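Local coordinates for hypothetical protein 19.1 (Bacillus phage spp1, PDB 2X8K) that forms a hexameric hub at the distal tip of the phage tail, enclosing a wide channel, and stays on the tail after DNA ejection, at residues C[173-178]-C[187-192]; C[161-166]-C[199-204]; C[149-154]-C[243-248]; C[101-106]-C[133-138]. One frame throughout, in Å; residues are numbered along the deposited sequence.

Interaction 1: residues C[173-178]-C[187-192]. Unlike the reference sequence in segment 187-192: Val191 (reference Lys).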
loop_
_atom_site.group_PDB
_atom_site.type_symbol
_atom_site.label_atom_id
_atom_site.label_comp_id
_atom_site.label_asym_id
_atom_site.label_seq_id
_atom_site.Cartn_x
_atom_site.Cartn_y
_atom_site.Cartn_z
ATOM N N GLU C 173 8.909 7.981 -76.591
ATOM C CA GLU C 173 9.190 8.411 -75.215
ATOM C C GLU C 173 7.888 8.438 -74.359
ATOM O O GLU C 173 6.929 9.115 -74.744
ATOM C CB GLU C 173 9.885 9.797 -75.225
ATOM C CG GLU C 173 10.699 10.125 -73.977
ATOM C CD GLU C 173 11.718 11.243 -74.130
ATOM O OE1 GLU C 173 12.463 11.249 -75.139
ATOM O OE2 GLU C 173 11.794 12.095 -73.215
ATOM N N TYR C 174 7.856 7.685 -73.218
ATOM C CA TYR C 174 6.728 7.640 -72.254
ATOM C C TYR C 174 6.963 8.545 -71.018
ATOM O O TYR C 174 7.895 8.330 -70.242
ATOM C CB TYR C 174 6.324 6.200 -71.834
ATOM C CG TYR C 174 5.241 6.179 -70.769
ATOM C CD1 TYR C 174 3.893 6.176 -71.116
ATOM C CD2 TYR C 174 5.565 6.230 -69.419
ATOM C CE1 TYR C 174 2.895 6.211 -70.143
ATOM C CE2 TYR C 174 4.578 6.293 -68.439
ATOM C CZ TYR C 174 3.245 6.264 -68.802
ATOM O OH TYR C 174 2.292 6.311 -67.811
ATOM N N GLU C 175 6.041 9.488 -70.807
ATOM C CA GLU C 175 6.092 10.510 -69.774
ATOM C C GLU C 175 4.835 10.531 -68.871
ATOM O O GLU C 175 3.704 10.448 -69.367
ATOM C CB GLU C 175 6.300 11.861 -70.491
ATOM C CG GLU C 175 6.142 13.112 -69.658
ATOM C CD GLU C 175 7.382 13.513 -68.897
ATOM O OE1 GLU C 175 8.014 14.522 -69.285
ATOM O OE2 GLU C 175 7.727 12.814 -67.918
ATOM N N MET C 176 5.054 10.678 -67.550
ATOM C CA MET C 176 4.021 10.782 -66.519
ATOM C C MET C 176 4.324 12.021 -65.679
ATOM O O MET C 176 5.198 11.978 -64.812
ATOM C CB MET C 176 3.996 9.512 -65.645
ATOM C CG MET C 176 2.934 9.533 -64.547
ATOM S SD MET C 176 1.320 8.933 -65.106
ATOM C CE MET C 176 0.538 10.416 -65.414
ATOM N N GLN C 177 3.611 13.122 -65.946
ATOM C CA GLN C 177 3.839 14.401 -65.261
ATOM C C GLN C 177 2.888 14.796 -64.099
ATOM O O GLN C 177 1.673 14.885 -64.292
ATOM C CB GLN C 177 4.024 15.547 -66.275
ATOM C CG GLN C 177 2.961 15.606 -67.369
ATOM C CD GLN C 177 3.521 15.299 -68.746
ATOM O OE1 GLN C 177 4.452 15.960 -69.227
ATOM N NE2 GLN C 177 2.939 14.311 -69.437
ATOM N N LEU C 178 3.460 15.055 -62.904
ATOM C CA LEU C 178 2.735 15.512 -61.708
ATOM C C LEU C 178 2.742 17.044 -61.769
ATOM O O LEU C 178 3.804 17.666 -61.660
ATOM C CB LEU C 178 3.400 14.991 -60.412
ATOM C CG LEU C 178 2.959 15.626 -59.082
ATOM C CD1 LEU C 178 2.517 14.583 -58.112
ATOM C CD2 LEU C 178 4.076 16.457 -58.466
ATOM N N PHE C 187 7.951 14.763 -62.812
ATOM C CA PHE C 187 7.583 13.980 -63.998
ATOM C C PHE C 187 8.392 12.681 -64.057
ATOM O O PHE C 187 9.401 12.570 -63.353
ATOM C CB PHE C 187 7.750 14.809 -65.289
ATOM C CG PHE C 187 9.163 15.263 -65.564
ATOM C CD1 PHE C 187 9.658 16.434 -65.002
ATOM C CD2 PHE C 187 10.001 14.522 -66.392
ATOM C CE1 PHE C 187 10.967 16.850 -65.251
ATOM C CE2 PHE C 187 11.308 14.937 -66.643
ATOM C CZ PHE C 187 11.781 16.101 -66.075
ATOM N N LEU C 188 7.956 11.709 -64.898
ATOM C CA LEU C 188 8.628 10.414 -65.075
ATOM C C LEU C 188 8.678 10.003 -66.564
ATOM O O LEU C 188 7.740 9.348 -67.028
ATOM C CB LEU C 188 7.915 9.308 -64.258
ATOM C CG LEU C 188 8.049 9.282 -62.722
ATOM C CD1 LEU C 188 6.718 8.927 -62.078
ATOM C CD2 LEU C 188 9.080 8.260 -62.277
ATOM N N LYS C 189 9.777 10.283 -67.262
ATOM C CA LYS C 189 9.912 9.884 -68.670
ATOM C C LYS C 189 10.772 8.627 -68.914
ATOM O O LYS C 189 11.531 8.202 -68.045
ATOM C CB LYS C 189 10.453 11.051 -69.501
ATOM C CG LYS C 189 11.130 12.137 -68.681
ATOM C CD LYS C 189 11.077 13.480 -69.391
ATOM C CE LYS C 189 12.294 13.684 -70.279
ATOM N NZ LYS C 189 12.112 14.821 -71.220
ATOM N N VAL C 190 10.635 8.053 -70.111
ATOM C CA VAL C 190 11.413 6.873 -70.561
ATOM C C VAL C 190 11.646 6.921 -72.095
ATOM O O VAL C 190 10.669 7.035 -72.822
ATOM C CB VAL C 190 10.635 5.573 -70.179
ATOM C CG1 VAL C 190 11.299 4.320 -70.760
ATOM C CG2 VAL C 190 10.403 5.445 -68.664
ATOM N N VAL C 191 12.901 6.757 -72.587
ATOM C CA VAL C 191 13.240 6.791 -74.037
ATOM C C VAL C 191 12.900 5.521 -74.869
ATOM O O VAL C 191 12.967 5.552 -76.110
ATOM C CB VAL C 191 14.677 7.315 -74.357
ATOM C CG1 VAL C 191 14.665 8.800 -74.705
ATOM C CG2 VAL C 191 15.683 6.999 -73.245
ATOM N N TYR C 192 12.540 4.414 -74.186
ATOM C CA TYR C 192 12.262 3.112 -74.808
ATOM C C TYR C 192 10.834 3.027 -75.338
ATOM O O TYR C 192 9.876 3.166 -74.551
ATOM C CB TYR C 192 12.580 1.963 -73.813
ATOM C CG TYR C 192 12.805 0.597 -74.435
ATOM C CD1 TYR C 192 13.246 0.470 -75.751
ATOM C CD2 TYR C 192 12.642 -0.566 -73.688
ATOM C CE1 TYR C 192 13.476 -0.781 -76.319
ATOM C CE2 TYR C 192 12.871 -1.823 -74.244
ATOM C CZ TYR C 192 13.292 -1.924 -75.561
ATOM O OH TYR C 192 13.528 -3.160 -76.122
#
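Glu175 brings its carboxylate to the rim of the Phe187 ring rather than over a face: OE2 lies near the ring plane, 3.2 Å from Phe187 CD2, and the two flat groups stand 90° apart. Another part of the same rim is approached in plane by Lys189 CG, so the Phe187 ring shares one side of the hairpin with the stems of two charged residues. The bend of the Glu175 chain at its second torsion (chi2 84°) turns the carboxylate back across the partner strand, where OE1 comes within 3.2 Å of Lys189 CD. Lys189 NZ instead reaches the neighbouring acid, forming a salt bridge with Glu173 OE2 at 3.4 Å, whose hydrogen bond is weak at that length. Glu173 OE1 rests beside Val191 CG1.

The strands run antiparallel, joined by backbone bonds of uneven quality. Tyr174 N donates to Val190 O (2.9 Å) and Met176 N to Leu188 O (3.0 Å); the return bonds are strongly bent and weak. On the apolar side, Met176 CB and Leu188 CB meet at 4.2 Å, with the next pair, Tyr174 and Val190, on the same surface. The hairpin is therefore two-sided, with Glu175, Lys189, Gln177 and the Phe187 ring on one surface and mainly apolar side chains on the other.

That apolar surface faces strand 162-166, where Tyr174, Met176 and Leu188 all touch Ile163, while Tyr174 OH bonds to Ser243 OG. Within its own sheet, strand 174-180 lies between strand 234-239 and the outermost strand 183-190.

Interaction 2: residues C[161-166]-C[199-204]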
loop_
_atom_site.group_PDB
_atom_site.type_symbol
_atom_site.label_atom_id
_atom_site.label_comp_id
_atom_site.label_asym_id
_atom_site.label_seq_id
_atom_site.Cartn_x
_atom_site.Cartn_y
_atom_site.Cartn_z
ATOM N N PRO C 161 2.898 5.491 -55.489
ATOM C CA PRO C 161 2.067 4.687 -56.400
ATOM C C PRO C 161 2.797 3.799 -57.390
ATOM O O PRO C 161 4.016 3.651 -57.333
ATOM C CB PRO C 161 1.192 5.733 -57.085
ATOM C CG PRO C 161 2.035 6.968 -57.100
ATOM C CD PRO C 161 2.899 6.923 -55.869
ATOM N N THR C 162 2.023 3.187 -58.288
ATOM C CA THR C 162 2.519 2.311 -59.344
ATOM C C THR C 162 1.788 2.669 -60.626
ATOM O O THR C 162 0.555 2.667 -60.646
ATOM C CB THR C 162 2.410 0.835 -58.920
ATOM O OG1 THR C 162 3.234 0.642 -57.770
ATOM C CG2 THR C 162 2.841 -0.126 -60.002
ATOM N N ILE C 163 2.561 3.007 -61.683
ATOM C CA ILE C 163 2.035 3.377 -63.008
ATOM C C ILE C 163 2.170 2.212 -63.980
ATOM O O ILE C 163 3.269 1.693 -64.160
ATOM C CB ILE C 163 2.592 4.715 -63.591
ATOM C CG1 ILE C 163 2.836 5.803 -62.508
ATOM C CG2 ILE C 163 1.644 5.246 -64.651
ATOM C CD1 ILE C 163 4.290 5.937 -61.995
ATOM N N ARG C 164 1.035 1.815 -64.596
ATOM C CA ARG C 164 0.875 0.714 -65.548
ATOM C C ARG C 164 0.254 1.214 -66.875
ATOM O O ARG C 164 -0.881 1.685 -66.872
ATOM C CB ARG C 164 -0.006 -0.374 -64.907
ATOM C CG ARG C 164 -0.211 -1.626 -65.756
ATOM C CD ARG C 164 -1.059 -2.666 -65.041
ATOM N NE ARG C 164 -0.335 -3.343 -63.958
ATOM C CZ ARG C 164 -0.221 -4.664 -63.836
ATOM N NH1 ARG C 164 -0.798 -5.472 -64.718
ATOM N NH2 ARG C 164 0.456 -5.184 -62.822
ATOM N N CYS C 165 0.996 1.105 -68.000
ATOM C CA CYS C 165 0.522 1.526 -69.334
ATOM C C CYS C 165 0.706 0.485 -70.453
ATOM O O CYS C 165 1.833 0.266 -70.913
ATOM C CB CYS C 165 1.082 2.888 -69.741
ATOM S SG CYS C 165 0.403 3.529 -71.298
ATOM N N VAL C 166 -0.428 -0.101 -70.930
ATOM C CA VAL C 166 -0.471 -1.111 -71.999
ATOM C C VAL C 166 -0.766 -0.445 -73.368
ATOM O O VAL C 166 -1.919 -0.147 -73.711
ATOM C CB VAL C 166 -1.327 -2.372 -71.648
ATOM C CG1 VAL C 166 -2.716 -2.000 -71.123
ATOM C CG2 VAL C 166 -1.404 -3.359 -72.815
ATOM N N THR C 199 4.026 -1.512 -69.518
ATOM C CA THR C 199 5.133 -0.896 -68.752
ATOM C C THR C 199 4.728 -0.541 -67.292
ATOM O O THR C 199 3.629 -0.019 -67.075
ATOM C CB THR C 199 5.861 0.226 -69.546
ATOM O OG1 THR C 199 7.083 0.551 -68.883
ATOM C CG2 THR C 199 5.018 1.500 -69.735
ATOM N N LEU C 200 5.614 -0.838 -66.297
ATOM C CA LEU C 200 5.333 -0.597 -64.870
ATOM C C LEU C 200 6.389 0.112 -64.024
ATOM O O LEU C 200 7.455 -0.442 -63.750
ATOM C CB LEU C 200 4.830 -1.864 -64.180
ATOM C CG LEU C 200 3.361 -2.151 -64.402
ATOM C CD1 LEU C 200 3.159 -3.473 -65.113
ATOM C CD2 LEU C 200 2.611 -2.092 -63.098
ATOM N N VAL C 201 6.039 1.320 -63.550
ATOM C CA VAL C 201 6.880 2.161 -62.677
ATOM C C VAL C 201 6.371 2.153 -61.182
ATOM O O VAL C 201 5.376 2.823 -60.857
ATOM C CB VAL C 201 7.045 3.599 -63.262
ATOM C CG1 VAL C 201 7.986 4.454 -62.409
ATOM C CG2 VAL C 201 7.529 3.553 -64.703
ATOM N N ILE C 202 7.059 1.385 -60.292
ATOM C CA ILE C 202 6.725 1.277 -58.854
ATOM C C ILE C 202 7.567 2.226 -57.987
ATOM O O ILE C 202 8.736 1.957 -57.736
ATOM C CB ILE C 202 6.595 -0.191 -58.286
ATOM C CG1 ILE C 202 6.377 -0.214 -56.750
ATOM C CG2 ILE C 202 7.764 -1.088 -58.697
ATOM C CD1 ILE C 202 5.543 -1.359 -56.229
ATOM N N ASP C 203 6.943 3.334 -57.527
ATOM C CA ASP C 203 7.554 4.371 -56.682
ATOM C C ASP C 203 7.873 3.864 -55.267
ATOM O O ASP C 203 8.625 4.522 -54.534
ATOM C CB ASP C 203 6.692 5.652 -56.666
ATOM C CG ASP C 203 6.537 6.307 -58.035
ATOM O OD1 ASP C 203 5.733 5.798 -58.854
ATOM O OD2 ASP C 203 7.208 7.332 -58.283
ATOM N N CYS C 204 7.309 2.686 -54.894
ATOM C CA CYS C 204 7.581 2.057 -53.610
ATOM C C CYS C 204 8.908 1.303 -53.710
ATOM O O CYS C 204 9.875 1.684 -53.045
ATOM C CB CYS C 204 6.434 1.146 -53.177
ATOM S SG CYS C 204 6.617 0.474 -51.498
#
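Ile163 and Val201 form a reciprocal hydrogen-bonded pair at the middle of two antiparallel neighbours in one sheet of the C-terminal β-sandwich. Ile163 N gives to Val201 O and Val201 N to Ile163 O, both at 2.9 Å. Two residues along, Cys165 and Thr199 form the same kind of pair. At the far end, just beyond the strand, Asp203 N donates to Pro161 O at 3.0 Å with a C=O···N angle of 174°, extending the backbone pairing into the turn. CA-H···O contacts, such as Leu200 CA to Ile163 O, fill in between these bonds.

Apolar packing on the Ile163 face is inward: Ile163 CD1 bends over to Val201 CB at 3.8 Å, and both side chains join Leu188 of the opposing sheet. The polar end of Thr199 is directed away from this pairing; with OG1 anti to the backbone N (chi1 -167°), it bonds to Val209 O of the next strand.

The opposite face mixes polar and apolar groups. Thr162 and Ile202 run side by side, Thr162 OG1 against Ile202 CG1 and CD1, while Thr162 CG2 meets Leu200 CD2 at 3.7 Å. Leu200 also lies against the long stem of Arg164, an exposed residue. Leu200 CD1 sits over one face of the guanidinium, offset toward the rim, and Leu200 CD2 lies 3.3 Å from Arg164 NE.

Interaction 3: residues C[149-154]-C[243-248]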
loop_
_atom_site.group_PDB
_atom_site.type_symbol
_atom_site.label_atom_id
_atom_site.label_comp_id
_atom_site.label_asym_id
_atom_site.label_seq_id
_atom_site.Cartn_x
_atom_site.Cartn_y
_atom_site.Cartn_z
ATOM N N THR C 149 -5.363 14.684 -64.993
ATOM C CA THR C 149 -6.296 13.778 -64.330
ATOM C C THR C 149 -6.165 13.921 -62.842
ATOM O O THR C 149 -5.052 13.771 -62.335
ATOM C CB THR C 149 -6.044 12.330 -64.801
ATOM O OG1 THR C 149 -6.058 12.294 -66.237
ATOM C CG2 THR C 149 -7.057 11.342 -64.255
ATOM N N PRO C 150 -7.258 14.174 -62.096
ATOM C CA PRO C 150 -7.130 14.188 -60.637
ATOM C C PRO C 150 -7.129 12.753 -60.111
ATOM O O PRO C 150 -7.898 11.907 -60.560
ATOM C CB PRO C 150 -8.350 14.987 -60.181
ATOM C CG PRO C 150 -9.334 14.853 -61.264
ATOM C CD PRO C 150 -8.663 14.345 -62.506
ATOM N N VAL C 151 -6.200 12.456 -59.248
ATOM C CA VAL C 151 -6.104 11.136 -58.635
ATOM C C VAL C 151 -6.108 11.434 -57.166
ATOM O O VAL C 151 -5.237 12.160 -56.703
ATOM C CB VAL C 151 -4.842 10.354 -59.073
ATOM C CG1 VAL C 151 -4.720 9.049 -58.299
ATOM C CG2 VAL C 151 -4.847 10.107 -60.596
ATOM N N LYS C 152 -7.146 10.990 -56.463
ATOM C CA LYS C 152 -7.281 11.249 -55.039
ATOM C C LYS C 152 -6.782 10.080 -54.216
ATOM O O LYS C 152 -7.263 8.958 -54.398
ATOM C CB LYS C 152 -8.744 11.592 -54.702
ATOM C CG LYS C 152 -9.162 11.296 -53.261
ATOM C CD LYS C 152 -9.118 12.500 -52.365
ATOM C CE LYS C 152 -10.143 12.398 -51.242
ATOM N NZ LYS C 152 -11.481 11.860 -51.627
ATOM N N ASN C 153 -5.834 10.347 -53.301
ATOM C CA ASN C 153 -5.332 9.312 -52.404
ATOM C C ASN C 153 -6.297 9.165 -51.232
ATOM O O ASN C 153 -6.293 9.993 -50.329
ATOM C CB ASN C 153 -3.903 9.628 -51.973
ATOM C CG ASN C 153 -3.381 8.869 -50.798
ATOM O OD1 ASN C 153 -3.933 7.852 -50.382
ATOM N ND2 ASN C 153 -2.282 9.357 -50.239
ATOM N N THR C 154 -7.125 8.113 -51.267
ATOM C CA THR C 154 -8.162 7.809 -50.271
ATOM C C THR C 154 -7.658 7.326 -48.894
ATOM O O THR C 154 -8.425 7.283 -47.929
ATOM C CB THR C 154 -9.274 6.966 -50.891
ATOM O OG1 THR C 154 -8.696 5.967 -51.733
ATOM C CG2 THR C 154 -10.226 7.799 -51.720
ATOM N N SER C 243 -2.830 5.603 -69.395
ATOM C CA SER C 243 -2.182 4.826 -68.343
ATOM C C SER C 243 -3.178 4.435 -67.282
ATOM O O SER C 243 -4.378 4.716 -67.379
ATOM C CB SER C 243 -1.005 5.559 -67.698
ATOM O OG SER C 243 -0.033 5.949 -68.655
ATOM N N THR C 244 -2.660 3.749 -66.274
ATOM C CA THR C 244 -3.377 3.308 -65.098
ATOM C C THR C 244 -2.450 3.518 -63.925
ATOM O O THR C 244 -1.256 3.208 -64.015
ATOM C CB THR C 244 -3.990 1.888 -65.304
ATOM O OG1 THR C 244 -5.401 1.966 -65.102
ATOM C CG2 THR C 244 -3.420 0.814 -64.377
ATOM N N ILE C 245 -2.966 4.146 -62.873
ATOM C CA ILE C 245 -2.222 4.331 -61.636
ATOM C C ILE C 245 -2.894 3.486 -60.561
ATOM O O ILE C 245 -4.132 3.466 -60.439
ATOM C CB ILE C 245 -1.970 5.805 -61.226
ATOM C CG1 ILE C 245 -0.955 5.890 -60.085
ATOM C CG2 ILE C 245 -3.275 6.553 -60.876
ATOM C CD1 ILE C 245 0.057 6.887 -60.287
ATOM N N VAL C 246 -2.062 2.711 -59.859
ATOM C CA VAL C 246 -2.465 1.856 -58.748
ATOM C C VAL C 246 -1.624 2.250 -57.549
ATOM O O VAL C 246 -0.391 2.246 -57.596
ATOM C CB VAL C 246 -2.376 0.331 -59.031
ATOM C CG1 VAL C 246 -3.050 -0.472 -57.906
ATOM C CG2 VAL C 246 -2.964 -0.030 -60.395
ATOM N N PHE C 247 -2.308 2.652 -56.499
ATOM C CA PHE C 247 -1.728 3.029 -55.213
ATOM C C PHE C 247 -2.416 2.179 -54.173
ATOM O O PHE C 247 -3.536 1.692 -54.381
ATOM C CB PHE C 247 -1.938 4.531 -54.902
ATOM C CG PHE C 247 -3.366 4.969 -54.627
ATOM C CD1 PHE C 247 -4.173 5.437 -55.647
ATOM C CD2 PHE C 247 -3.893 4.920 -53.340
ATOM C CE1 PHE C 247 -5.482 5.837 -55.390
ATOM C CE2 PHE C 247 -5.212 5.304 -53.085
ATOM C CZ PHE C 247 -5.988 5.770 -54.108
ATOM N N THR C 248 -1.770 2.048 -53.022
ATOM C CA THR C 248 -2.391 1.340 -51.925
ATOM C C THR C 248 -2.614 2.293 -50.762
ATOM O O THR C 248 -1.668 2.967 -50.340
ATOM C CB THR C 248 -1.700 0.024 -51.642
ATOM O OG1 THR C 248 -2.285 -0.535 -50.468
ATOM C CG2 THR C 248 -0.178 0.160 -51.500
#
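Phe247 reaches from its strand to the backbone of Lys152 and the side chains that follow it, bridging two β-sheets. CB starts toward the facing strand, and the first torsion (chi1 68°) sets CG between the backbone N and the carbonyl carbon, from where the ring extends across to 152-154. Along one flank of the ring, CE1 approaches Lys152 O; along the other, CE2 lies 3.9 Å from Asn153 OD1. The ring's far end, CZ, is 3.4 Å from Lys152 O and 3.6 Å from Thr154 OG1, which lies in the ring plane at the edge. The two side-chain oxygens have partners of their own: Asn153 OD1 accepts from Gly155 N, and Thr154 OG1 bonds to Glu249 OE2.

Earlier along both strands than the Phe247 contacts, Ile245 CG2 touches Val151 CG1 and CG2, each at 3.9 Å, in a purely apolar contact.

With the axes of strands 149-152 and 243-248 9.7 Å apart and 17° from parallel, this is face-to-face packing of a β-sandwich, made mainly by side chains. Strand 149-152 lies at the margin of one sheet beside strand 234-239, while strand 243-251 runs in the other sheet between strands 133-144 and 162-166; Val140 and Leu229 also pack on Phe247.

Interaction 4: residues C[101-106]-C[133-138]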
loop_
_atom_site.group_PDB
_atom_site.type_symbol
_atom_site.label_atom_id
_atom_site.label_comp_id
_atom_site.label_asym_id
_atom_site.label_seq_id
_atom_site.Cartn_x
_atom_site.Cartn_y
_atom_site.Cartn_z
ATOM N N PRO C 101 -10.675 -4.841 -40.271
ATOM C CA PRO C 101 -10.600 -5.380 -41.630
ATOM C C PRO C 101 -10.046 -4.343 -42.613
ATOM O O PRO C 101 -10.040 -3.134 -42.318
ATOM C CB PRO C 101 -12.057 -5.713 -41.928
ATOM C CG PRO C 101 -12.829 -4.733 -41.151
ATOM C CD PRO C 101 -12.087 -4.635 -39.873
ATOM N N SER C 102 -9.578 -4.834 -43.778
ATOM C CA SER C 102 -8.957 -4.070 -44.842
ATOM C C SER C 102 -7.658 -3.405 -44.357
ATOM O O SER C 102 -7.325 -2.319 -44.817
ATOM C CB SER C 102 -9.928 -3.035 -45.423
ATOM O OG SER C 102 -11.223 -3.543 -45.695
ATOM N N ARG C 103 -6.956 -4.015 -43.394
ATOM C CA ARG C 103 -5.707 -3.454 -42.832
ATOM C C ARG C 103 -4.683 -4.547 -42.580
ATOM O O ARG C 103 -5.008 -5.556 -41.939
ATOM C CB ARG C 103 -5.926 -2.677 -41.498
ATOM C CG ARG C 103 -6.892 -1.517 -41.519
ATOM C CD ARG C 103 -6.379 -0.258 -42.194
ATOM N NE ARG C 103 -7.402 0.764 -42.146
ATOM C CZ ARG C 103 -8.392 0.891 -43.012
ATOM N NH1 ARG C 103 -8.536 0.015 -43.996
ATOM N NH2 ARG C 103 -9.319 1.815 -42.827
ATOM N N THR C 104 -3.444 -4.319 -43.042
ATOM C CA THR C 104 -2.339 -5.242 -42.845
ATOM C C THR C 104 -1.141 -4.517 -42.269
ATOM O O THR C 104 -0.789 -3.451 -42.759
ATOM C CB THR C 104 -2.013 -5.976 -44.152
ATOM O OG1 THR C 104 -3.220 -6.557 -44.625
ATOM C CG2 THR C 104 -0.987 -7.071 -43.963
ATOM N N TYR C 105 -0.530 -5.089 -41.241
ATOM C CA TYR C 105 0.673 -4.578 -40.602
ATOM C C TYR C 105 1.814 -5.450 -41.090
ATOM O O TYR C 105 1.593 -6.629 -41.350
ATOM C CB TYR C 105 0.550 -4.754 -39.080
ATOM C CG TYR C 105 -0.478 -3.862 -38.415
ATOM C CD1 TYR C 105 -1.803 -4.274 -38.276
ATOM C CD2 TYR C 105 -0.108 -2.648 -37.842
ATOM C CE1 TYR C 105 -2.752 -3.460 -37.659
ATOM C CE2 TYR C 105 -1.045 -1.826 -37.216
ATOM C CZ TYR C 105 -2.366 -2.234 -37.130
ATOM O OH TYR C 105 -3.278 -1.404 -36.540
ATOM N N TYR C 106 3.015 -4.907 -41.235
ATOM C CA TYR C 106 4.117 -5.784 -41.611
ATOM C C TYR C 106 5.196 -5.718 -40.555
ATOM O O TYR C 106 5.842 -4.671 -40.372
ATOM C CB TYR C 106 4.656 -5.524 -43.017
ATOM C CG TYR C 106 3.651 -5.833 -44.103
ATOM C CD1 TYR C 106 2.814 -4.843 -44.606
ATOM C CD2 TYR C 106 3.546 -7.110 -44.643
ATOM C CE1 TYR C 106 1.875 -5.126 -45.600
ATOM C CE2 TYR C 106 2.629 -7.396 -45.655
ATOM C CZ TYR C 106 1.795 -6.402 -46.128
ATOM O OH TYR C 106 0.873 -6.678 -47.105
ATOM N N PRO C 133 6.297 1.371 -39.862
ATOM C CA PRO C 133 5.239 1.717 -38.919
ATOM C C PRO C 133 3.813 1.792 -39.465
ATOM O O PRO C 133 2.898 1.872 -38.659
ATOM C CB PRO C 133 5.684 3.090 -38.429
ATOM C CG PRO C 133 6.510 3.648 -39.530
ATOM C CD PRO C 133 7.257 2.480 -40.016
ATOM N N LEU C 134 3.612 1.817 -40.794
ATOM C CA LEU C 134 2.291 1.988 -41.417
ATOM C C LEU C 134 1.466 0.752 -41.711
ATOM O O LEU C 134 2.015 -0.263 -42.110
ATOM C CB LEU C 134 2.451 2.776 -42.705
ATOM C CG LEU C 134 2.980 4.153 -42.510
ATOM C CD1 LEU C 134 4.047 4.458 -43.516
ATOM C CD2 LEU C 134 1.875 5.144 -42.539
ATOM N N LYS C 135 0.126 0.879 -41.600
ATOM C CA LYS C 135 -0.835 -0.181 -41.942
ATOM C C LYS C 135 -1.110 0.049 -43.392
ATOM O O LYS C 135 -1.185 1.196 -43.829
ATOM C CB LYS C 135 -2.196 -0.110 -41.172
ATOM C CG LYS C 135 -2.198 0.570 -39.782
ATOM C CD LYS C 135 -3.567 0.518 -39.131
ATOM C CE LYS C 135 -3.716 1.644 -38.170
ATOM N NZ LYS C 135 -4.574 1.307 -36.993
ATOM N N TYR C 136 -1.293 -1.046 -44.129
ATOM C CA TYR C 136 -1.584 -1.071 -45.552
ATOM C C TYR C 136 -3.007 -1.506 -45.749
ATOM O O TYR C 136 -3.417 -2.531 -45.226
ATOM C CB TYR C 136 -0.610 -2.037 -46.230
ATOM C CG TYR C 136 0.787 -1.465 -46.300
ATOM C CD1 TYR C 136 1.666 -1.582 -45.224
ATOM C CD2 TYR C 136 1.190 -0.695 -47.387
ATOM C CE1 TYR C 136 2.922 -0.970 -45.245
ATOM C CE2 TYR C 136 2.443 -0.092 -47.426
ATOM C CZ TYR C 136 3.304 -0.222 -46.353
ATOM O OH TYR C 136 4.524 0.417 -46.400
ATOM N N GLY C 137 -3.766 -0.713 -46.469
ATOM C CA GLY C 137 -5.169 -1.002 -46.735
ATOM C C GLY C 137 -5.471 -1.525 -48.128
ATOM O O GLY C 137 -4.601 -2.089 -48.812
ATOM N N PRO C 138 -6.739 -1.334 -48.565
ATOM C CA PRO C 138 -7.133 -1.762 -49.919
ATOM C C PRO C 138 -6.369 -1.024 -51.000
ATOM O O PRO C 138 -6.102 0.170 -50.842
ATOM C CB PRO C 138 -8.612 -1.374 -49.993
ATOM C CG PRO C 138 -9.050 -1.204 -48.595
ATOM C CD PRO C 138 -7.868 -0.703 -47.848
#
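Tyr105 OH is gripped from two directions, receiving a hydrogen bond from Lys135 NZ at 3.0 Å and bonding to Glu100 OE2. Lys135 NZ also makes a salt bridge to Glu100 OE1, closing a small polar cluster of three side chains. On the way there the lysine stem runs alongside the tyrosine, pointing the same way: CB lies over one face of the Tyr105 ring, and Lys135 CD is 3.6 Å from Tyr105 CZ.

Two backbone bonds of 2.8 Å, Thr104 N to Tyr136 O and Tyr136 N to Thr104 O, make a single antiparallel hydrogen-bonded pair. Beside it, Tyr106 turns its edge to the face of Tyr136 in an offset edge-to-face pair, centroids 5.5 Å apart and planes at 69°. The Tyr136 hydroxyl is held by Asp132.

At the other end, Ser102 CB packs on Pro138 CG. Arg103 NH1 donates to Ser102 O at 2.8 Å, which steadies the guanidinium; Phe251 adds a cation-pi contact.

The contact thus couples the beginning of a strand in the RIFT-related domain to the edge strand of the C-terminal sandwich. Lys135 is paired with Glu100 of its own chain and Arg103 NE with Glu81 of a neighbouring subunit, although Arg78 of that subunit brings a like charge close to Arg103; the acids probably favour the charged forms, and the second pair ties this junction to the oligomer.

How the interactions relate
From the N terminus, interaction 4 comes first: it joins 101-106 to 133-138 and closes a loop containing most of strand 104-114 and all of strand 122-130. It is complete before the other three open. Interaction 3 then spans the longest separation, from 149-154 to 243-248. Interaction 2 is nested inside its loop, and interaction 1, a local hairpin, inside that of interaction 2; none cross. Interactions 1 and 2 lie in the two different sheets of the C-terminal sandwich and pack face to face, whereas interaction 3 spans both sheets. Strand 133-144, which pairs with strand 243-251, carries interaction 4 into the same sandwich from the N-terminal domain.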